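PDB 3RHE: NAD-dependent benzaldehyde dehydrogenase from Legionella pneumophila, which may act as an NAD-dependent oxidoreductase on benzaldehyde, although its glyoxalase/bleomycin resistance (VOC) superfamily fold leaves the actual substrate and reaction uncertain. Local coordinates for residues 41-44 with 48-51; 9-14 with 117-122. One frame throughout, in Å; residues are numbered along the deposited sequence.

Contact 1 (41-44 with 48-51)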
loop_
_atom_site.group_PDB
_atom_site.type_symbol
_atom_site.label_atom_id
_atom_site.label_comp_id
_atom_site.label_asym_id
_atom_site.label_seq_id
_atom_site.Cartn_x
_atom_site.Cartn_y
_atom_site.Cartn_z
HETATM N N MSE A 41 -10.564 1.839 -1.722
HETATM C CA MSE A 41 -10.203 0.439 -1.823
HETATM C C MSE A 41 -11.285 -0.404 -2.481
HETATM O O MSE A 41 -12.460 -0.323 -2.106
HETATM C CB MSE A 41 -9.886 -0.149 -0.455
HETATM C CG MSE A 41 -9.696 -1.654 -0.552
HETATM SE SE MSE A 41 -8.507 -2.381 0.766
HETATM C CE MSE A 41 -9.666 -2.185 2.321
ATOM N N PHE A 42 -10.869 -1.226 -3.441
ATOM C CA PHE A 42 -11.758 -2.179 -4.107
ATOM C C PHE A 42 -11.323 -3.595 -3.770
ATOM O O PHE A 42 -10.127 -3.905 -3.706
ATOM C CB PHE A 42 -11.757 -1.995 -5.636
ATOM C CG PHE A 42 -12.384 -0.712 -6.102
ATOM C CD1 PHE A 42 -11.648 0.461 -6.146
ATOM C CD2 PHE A 42 -13.707 -0.682 -6.508
ATOM C CE1 PHE A 42 -12.218 1.641 -6.581
ATOM C CE2 PHE A 42 -14.289 0.494 -6.946
ATOM C CZ PHE A 42 -13.540 1.663 -6.980
ATOM N N VAL A 43 -12.300 -4.459 -3.547
ATOM C CA VAL A 43 -12.020 -5.850 -3.287
ATOM C C VAL A 43 -12.724 -6.710 -4.318
ATOM O O VAL A 43 -13.944 -6.637 -4.467
ATOM C CB VAL A 43 -12.457 -6.245 -1.872
ATOM C CG1 VAL A 43 -12.311 -7.737 -1.680
ATOM C CG2 VAL A 43 -11.645 -5.473 -0.849
HETATM N N MSE A 44 -11.943 -7.511 -5.042
HETATM C CA MSE A 44 -12.489 -8.391 -6.066
HETATM C C MSE A 44 -13.233 -9.564 -5.454
HETATM O O MSE A 44 -12.815 -10.120 -4.447
HETATM C CB MSE A 44 -11.377 -8.948 -6.948
HETATM C CG MSE A 44 -10.426 -7.912 -7.474
HETATM SE SE MSE A 44 -11.371 -6.491 -8.414
HETATM C CE MSE A 44 -9.789 -5.517 -9.012
ATOM N N LEU A 48 -8.634 -10.339 -4.865
ATOM C CA LEU A 48 -7.596 -9.320 -5.011
ATOM C C LEU A 48 -8.058 -7.972 -4.453
ATOM O O LEU A 48 -9.200 -7.549 -4.668
ATOM C CB LEU A 48 -7.139 -9.180 -6.469
ATOM C CG LEU A 48 -5.956 -8.217 -6.671
ATOM C CD1 LEU A 48 -4.921 -8.779 -7.646
ATOM C CD2 LEU A 48 -6.433 -6.818 -7.099
ATOM N N ARG A 49 -7.172 -7.308 -3.724
ATOM C CA ARG A 49 -7.483 -6.006 -3.150
ATOM C C ARG A 49 -6.693 -4.903 -3.853
ATOM O O ARG A 49 -5.471 -4.991 -3.984
ATOM C CB ARG A 49 -7.180 -5.995 -1.647
ATOM C CG ARG A 49 -8.022 -6.969 -0.833
ATOM C CD ARG A 49 -7.927 -6.660 0.672
ATOM N NE ARG A 49 -6.552 -6.719 1.161
ATOM C CZ ARG A 49 -6.135 -6.182 2.307
ATOM N NH1 ARG A 49 -6.985 -5.527 3.083
ATOM N NH2 ARG A 49 -4.861 -6.288 2.674
ATOM N N LEU A 50 -7.394 -3.868 -4.291
ATOM C CA LEU A 50 -6.772 -2.758 -5.006
ATOM C C LEU A 50 -7.040 -1.430 -4.305
ATOM O O LEU A 50 -8.206 -1.021 -4.129
ATOM C CB LEU A 50 -7.272 -2.696 -6.454
ATOM C CG LEU A 50 -6.857 -1.467 -7.267
ATOM C CD1 LEU A 50 -5.372 -1.510 -7.605
ATOM C CD2 LEU A 50 -7.693 -1.370 -8.549
ATOM N N GLY A 51 -5.957 -0.775 -3.888
ATOM C CA GLY A 51 -6.034 0.541 -3.285
ATOM C C GLY A 51 -5.585 1.669 -4.205
ATOM O O GLY A 51 -4.586 1.566 -4.936
#
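Strands 41-43 and 49-51 run antiparallel, their axes 4.7 Å apart with N-to-C directions 166° from each other. Phe-42 and Leu-50 form the hydrogen-bonded pair: Phe-42 N gives to Leu-50 O at 2.8 Å, and Leu-50 N returns an equally short, nearly straight bond to Phe-42 O. Met-41 with Gly-51 and Val-43 with Arg-49 are the non-hydrogen-bonded pairs on either side. Beyond the regular strands the ladder gains one more rung, from Met-44 N to Leu-48 O.

Val-43 and Arg-49 lie alongside each other on one face of the sheet, CG2 of the valine resting 3.9 Å from CG of the arginine. Arg-49 then bends at chi3 (-59°) and turns its guanidinium toward strand 8-14, with NH1 4.2 Å from SE of Met-41, which like Met-44 is a selenomethionine. The guanidinium is held from strand 8-14 and beyond, NE by the carbonyl of Asn-8 and NH2 by the side chain of Gln-74. Phe-42 and Leu-50 occupy the other face, against Tyr-24 of helix 17-28. Nearer the turn, Met-44 runs side by side with Leu-48: chi1 (-49°) sets its CG 3.7 Å from Leu-48 CB, the bend at chi2 turns SE away, and CE comes within 4.1 Å of Leu-48 CD2.

Three residues link the segments, making this the turn end of a beta hairpin, one face packed on a helix as in the βαβββ module of the VOC fold.

Contact 2 (9-14 with 117-122)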
loop_
_atom_site.group_PDB
_atom_site.type_symbol
_atom_site.label_atom_id
_atom_site.label_comp_id
_atom_site.label_asym_id
_atom_site.label_seq_id
_atom_site.Cartn_x
_atom_site.Cartn_y
_atom_site.Cartn_z
ATOM N N LEU A 9 -2.283 -6.501 -0.969
ATOM C CA LEU A 9 -2.944 -5.301 -1.427
ATOM C C LEU A 9 -2.092 -4.615 -2.483
ATOM O O LEU A 9 -0.933 -4.284 -2.246
ATOM C CB LEU A 9 -3.210 -4.373 -0.241
ATOM C CG LEU A 9 -3.657 -2.928 -0.490
ATOM C CD1 LEU A 9 -5.015 -2.859 -1.206
ATOM C CD2 LEU A 9 -3.706 -2.189 0.852
ATOM N N VAL A 10 -2.674 -4.415 -3.654
ATOM C CA VAL A 10 -2.014 -3.680 -4.724
ATOM C C VAL A 10 -2.350 -2.206 -4.535
ATOM O O VAL A 10 -3.513 -1.846 -4.421
ATOM C CB VAL A 10 -2.486 -4.184 -6.099
ATOM C CG1 VAL A 10 -1.843 -3.377 -7.238
ATOM C CG2 VAL A 10 -2.167 -5.668 -6.235
ATOM N N LEU A 11 -1.328 -1.364 -4.472
ATOM C CA LEU A 11 -1.509 0.056 -4.231
ATOM C C LEU A 11 -1.125 0.845 -5.473
ATOM O O LEU A 11 0.009 0.790 -5.916
ATOM C CB LEU A 11 -0.637 0.513 -3.052
ATOM C CG LEU A 11 -1.158 0.813 -1.646
ATOM C CD1 LEU A 11 -2.584 0.370 -1.392
ATOM C CD2 LEU A 11 -0.173 0.274 -0.585
ATOM N N PHE A 12 -2.078 1.580 -6.029
ATOM C CA PHE A 12 -1.808 2.466 -7.150
ATOM C C PHE A 12 -1.704 3.904 -6.640
ATOM O O PHE A 12 -2.616 4.400 -5.971
ATOM C CB PHE A 12 -2.946 2.367 -8.183
ATOM C CG PHE A 12 -2.799 1.218 -9.157
ATOM C CD1 PHE A 12 -1.779 0.283 -9.013
ATOM C CD2 PHE A 12 -3.693 1.062 -10.197
ATOM C CE1 PHE A 12 -1.651 -0.789 -9.914
ATOM C CE2 PHE A 12 -3.573 0.002 -11.098
ATOM C CZ PHE A 12 -2.549 -0.920 -10.952
ATOM N N TYR A 13 -0.600 4.571 -6.956
ATOM C CA TYR A 13 -0.507 6.006 -6.729
ATOM C C TYR A 13 -1.395 6.706 -7.766
ATOM O O TYR A 13 -1.261 6.450 -8.957
ATOM C CB TYR A 13 0.938 6.491 -6.870
ATOM C CG TYR A 13 1.938 5.831 -5.925
ATOM C CD1 TYR A 13 1.518 5.111 -4.810
ATOM C CD2 TYR A 13 3.314 5.963 -6.140
ATOM C CE1 TYR A 13 2.448 4.509 -3.941
ATOM C CE2 TYR A 13 4.248 5.375 -5.278
ATOM C CZ TYR A 13 3.811 4.659 -4.179
ATOM O OH TYR A 13 4.745 4.087 -3.325
ATOM N N VAL A 14 -2.302 7.572 -7.309
ATOM C CA VAL A 14 -3.182 8.314 -8.214
ATOM C C VAL A 14 -3.173 9.834 -7.963
ATOM O O VAL A 14 -3.049 10.299 -6.816
ATOM C CB VAL A 14 -4.645 7.806 -8.149
ATOM C CG1 VAL A 14 -4.728 6.328 -8.515
ATOM C CG2 VAL A 14 -5.275 8.075 -6.771
ATOM N N ARG A 117 8.347 -1.057 -5.443
ATOM C CA ARG A 117 8.186 -0.900 -3.995
ATOM C C ARG A 117 7.337 -2.006 -3.363
ATOM O O ARG A 117 6.304 -2.432 -3.902
ATOM C CB ARG A 117 7.605 0.474 -3.650
ATOM C CG ARG A 117 8.528 1.647 -3.951
ATOM C CD ARG A 117 7.804 2.972 -3.741
ATOM N NE ARG A 117 8.700 4.120 -3.837
ATOM C CZ ARG A 117 8.394 5.344 -3.412
ATOM N NH1 ARG A 117 7.203 5.589 -2.863
ATOM N NH2 ARG A 117 9.281 6.324 -3.538
ATOM N N LEU A 118 7.790 -2.448 -2.203
ATOM C CA LEU A 118 7.179 -3.540 -1.469
ATOM C C LEU A 118 6.941 -3.024 -0.055
ATOM O O LEU A 118 7.887 -2.722 0.662
ATOM C CB LEU A 118 8.149 -4.724 -1.423
ATOM C CG LEU A 118 8.647 -5.267 -2.774
ATOM C CD1 LEU A 118 9.656 -6.377 -2.555
ATOM C CD2 LEU A 118 7.490 -5.794 -3.585
ATOM N N ARG A 119 5.683 -2.923 0.353
ATOM C CA ARG A 119 5.377 -2.311 1.633
ATOM C C ARG A 119 4.783 -3.295 2.625
ATOM O O ARG A 119 3.892 -4.075 2.285
ATOM C CB ARG A 119 4.434 -1.112 1.464
ATOM C CG ARG A 119 3.945 -0.515 2.800
ATOM C CD ARG A 119 2.890 0.588 2.600
ATOM N NE ARG A 119 3.386 1.697 1.786
ATOM C CZ ARG A 119 4.099 2.714 2.248
ATOM N NH1 ARG A 119 4.423 2.776 3.534
ATOM N NH2 ARG A 119 4.493 3.673 1.421
ATOM N N ILE A 120 5.282 -3.245 3.855
ATOM C CA ILE A 120 4.692 -3.980 4.968
ATOM C C ILE A 120 3.964 -2.943 5.835
ATOM O O ILE A 120 4.517 -1.883 6.126
ATOM C CB ILE A 120 5.784 -4.663 5.855
ATOM C CG1 ILE A 120 6.691 -5.611 5.048
ATOM C CG2 ILE A 120 5.148 -5.393 7.038
ATOM C CD1 ILE A 120 5.992 -6.784 4.438
ATOM N N PHE A 121 2.739 -3.230 6.250
ATOM C CA PHE A 121 2.051 -2.313 7.160
ATOM C C PHE A 121 1.089 -3.030 8.089
ATOM O O PHE A 121 0.544 -4.086 7.758
ATOM C CB PHE A 121 1.302 -1.216 6.395
ATOM C CG PHE A 121 0.094 -1.717 5.646
ATOM C CD1 PHE A 121 -1.181 -1.564 6.169
ATOM C CD2 PHE A 121 0.236 -2.361 4.423
ATOM C CE1 PHE A 121 -2.296 -2.035 5.486
ATOM C CE2 PHE A 121 -0.880 -2.841 3.737
ATOM C CZ PHE A 121 -2.147 -2.668 4.274
ATOM N N CYS A 122 0.909 -2.442 9.266
ATOM C CA CYS A 122 -0.160 -2.808 10.180
ATOM C C CYS A 122 -1.036 -1.569 10.370
ATOM O O CYS A 122 -0.533 -0.497 10.718
ATOM C CB CYS A 122 0.418 -3.225 11.539
ATOM S SG CYS A 122 -0.860 -3.575 12.770
#
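Leu-9 and Phe-121 meet by their side chains across the inside of the curled sheet: CD2 of the leucine lies 3.8 Å from CZ at the far end of the phenylalanine ring, and the two side chains cross at about a right angle. Phe-121 carries CG between its backbone N and carbonyl carbon (chi1 70°), a rotation that sends the ring across toward strand 9-14. This is the close apolar part of the contact. Midway the packing is looser, with Leu-11 CD2 still 4.4 Å from Arg-119 CD, while the guanidinium of Arg-119 turns to a salt bridge with Glu-70.

At the partly exposed end the contact becomes polar. Arg-117, extended from CG to NE, reaches Tyr-13 and donates from NH1 to OH at 2.9 Å; the bond is bent, at 147°, and the oxygen sits somewhat out of the guanidinium plane. Ring and guanidinium planes are steeply inclined to each other. The Pro-60 carbonyl is a second partner for NH1. Glu-70 takes Tyr-13 OH with one carboxylate oxygen and Arg-119 NE with the other, linking the middle of the contact to its polar end.

The strand axes stay at least 9.2 Å apart because strand 69-74 lies between them in the curled sheet, antiparallel to 8-14 and parallel to 117-123; their N-to-C directions differ by 119°. Strand 105-111 flanks 117-123 on its other edge, and helix 78-90 packs against Leu-118, Ile-120 and Cys-122.

Overall arrangement
The two contacts lie with their centres 11 Å apart in one curled mixed sheet, and contact 1 is nested along the chain inside the long loop that contact 2 closes. They meet directly through parallel neighbours, strands 8-14 and 49-54: Gly-51 N lies 2.7 Å from Val-10 O, and Gly-51 O the same distance from Phe-12 N, both probable hydrogen bonds. Contact 1 is peripheral and local to the first half of the domain, its hairpin backed by helix 17-28, whereas contact 2 sits near the centre of the chain and spans the sheet's concave interior. Only contact 2 brings a strand of the first half together with the last strand, consistent with the paired modules of VOC proteins.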